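Local coordinates for membrane protein (Acinetobacter baumannii AB307-0294, PDB 5DL5), which probably forms an outer-membrane beta-barrel channel of the OprD porin family, through which small solutes and antibiotics may enter the cell, at residues V70-G75 with V114-S119. Numbering follows the deposited sequence.
Sequences VGFGVG and VKARFS
Phe72 and Ala116 face each other as a non-hydrogen-bonded antiparallel pair, and the Phe72 ring comes obliquely to the small methyl, CE1 3.9 Å from Ala116 CB. Its chi1 of -61° sets CG beside the backbone N, which places the CD1-CE1 side of the ring near that methyl. On the same face Val74 CG1 meets Val114 CG1 at 4.2 Å, one branch of each valine crossing the other, while Val70 CG2 approaches Phe118 CD1 obliquely at 4.2 Å. This alternation, apolar groups on one face and glycines opposite charged residues on the other, suits a transmembrane barrel wall of the OprD porin family, the apolar face probably turned to lipid. Between the faces, strands 70-83 and 106-118 are joined by paired backbone bonds: Gly71 N to Arg117 O is 2.8 Å and nearly straight (170°), in the carbonyl plane, whereas Lys115 N lies well above the carbonyl plane of Gly73 O at 2.9 Å. With no side chain at Gly73, the Lys115 chain can run close across the backbone there, CG 3.6 Å from Gly73 O. Extended beyond CG, the lysine carries NZ to a salt bridge with Glu62 and a hydrogen bond to Ser63 O; Arg117 NE, on that face, is hydrogen-bonded to Gln18 OE1.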
# COMPACT_ATOMS: atom_id res chain seq x y z
N VAL A 70 -15.78 8.74 -29.18
CA VAL A 70 -15.53 8.86 -27.76
C VAL A 70 -16.56 8.04 -27.02
O VAL A 70 -17.72 8.09 -27.35
CB VAL A 70 -15.54 10.31 -27.23
CG1 VAL A 70 -15.28 10.34 -25.75
CG2 VAL A 70 -14.47 11.12 -27.89
N GLY A 71 -16.11 7.23 -26.05
CA GLY A 71 -16.98 6.33 -25.34
C GLY A 71 -17.16 6.90 -23.91
O GLY A 71 -16.29 7.62 -23.45
N PHE A 72 -18.30 6.60 -23.29
CA PHE A 72 -18.62 7.09 -21.97
C PHE A 72 -19.14 5.97 -21.06
O PHE A 72 -19.78 5.02 -21.51
CB PHE A 72 -19.70 8.22 -22.05
CG PHE A 72 -19.24 9.42 -22.85
CD1 PHE A 72 -18.53 10.44 -22.24
CD2 PHE A 72 -19.49 9.50 -24.18
CE1 PHE A 72 -18.02 11.52 -23.00
CE2 PHE A 72 -19.06 10.55 -24.93
CZ PHE A 72 -18.32 11.58 -24.32
N GLY A 73 -18.79 6.04 -19.78
CA GLY A 73 -19.35 5.08 -18.82
C GLY A 73 -19.28 5.70 -17.45
O GLY A 73 -18.95 6.92 -17.26
N VAL A 74 -19.57 4.84 -16.47
CA VAL A 74 -19.53 5.21 -15.07
C VAL A 74 -18.95 4.08 -14.23
O VAL A 74 -18.91 2.93 -14.67
CB VAL A 74 -20.97 5.50 -14.50
CG1 VAL A 74 -21.71 6.53 -15.34
CG2 VAL A 74 -21.75 4.24 -14.37
N GLY A 75 -18.50 4.45 -13.03
CA GLY A 75 -18.02 3.48 -12.03
C GLY A 75 -18.60 3.75 -10.64
O GLY A 75 -19.03 4.83 -10.36
N VAL A 114 -17.33 9.07 -13.33
CA VAL A 114 -17.66 9.04 -14.73
C VAL A 114 -16.38 8.89 -15.53
O VAL A 114 -15.34 9.32 -15.05
CB VAL A 114 -18.51 10.26 -15.18
CG1 VAL A 114 -19.86 10.18 -14.51
CG2 VAL A 114 -17.81 11.61 -14.93
N LYS A 115 -16.46 8.30 -16.73
CA LYS A 115 -15.27 8.03 -17.50
C LYS A 115 -15.53 8.18 -18.94
O LYS A 115 -16.68 8.11 -19.36
CB LYS A 115 -14.76 6.59 -17.22
CG LYS A 115 -15.70 5.49 -17.39
CD LYS A 115 -15.17 4.16 -16.85
CE LYS A 115 -16.14 3.08 -17.28
NZ LYS A 115 -15.85 1.79 -16.62
N ALA A 116 -14.50 8.57 -19.67
CA ALA A 116 -14.55 8.81 -21.06
C ALA A 116 -13.34 8.22 -21.70
O ALA A 116 -12.29 8.14 -21.05
CB ALA A 116 -14.66 10.32 -21.33
N ARG A 117 -13.50 7.70 -22.91
CA ARG A 117 -12.41 7.00 -23.58
C ARG A 117 -12.33 7.38 -25.04
O ARG A 117 -13.34 7.38 -25.72
CB ARG A 117 -12.51 5.47 -23.42
CG ARG A 117 -11.25 4.73 -23.94
CD ARG A 117 -11.31 3.24 -23.71
NE ARG A 117 -12.51 2.66 -24.36
CZ ARG A 117 -12.99 1.47 -24.08
NH1 ARG A 117 -12.37 0.69 -23.21
NH2 ARG A 117 -14.08 1.03 -24.64
N PHE A 118 -11.13 7.71 -25.52
CA PHE A 118 -10.87 8.01 -26.94
C PHE A 118 -9.63 7.25 -27.31
O PHE A 118 -8.63 7.36 -26.60
CB PHE A 118 -10.52 9.48 -27.04
CG PHE A 118 -9.99 9.86 -28.39
CD1 PHE A 118 -10.81 9.76 -29.54
CD2 PHE A 118 -8.70 10.29 -28.55
CE1 PHE A 118 -10.31 10.08 -30.82
CE2 PHE A 118 -8.23 10.63 -29.79
CZ PHE A 118 -9.04 10.51 -30.92
N SER A 119 -9.69 6.48 -28.40
CA SER A 119 -8.61 5.65 -28.85
C SER A 119 -8.17 4.69 -27.70
O SER A 119 -8.99 3.78 -27.29
CB SER A 119 -7.58 6.57 -29.48
OG SER A 119 -6.41 5.94 -29.86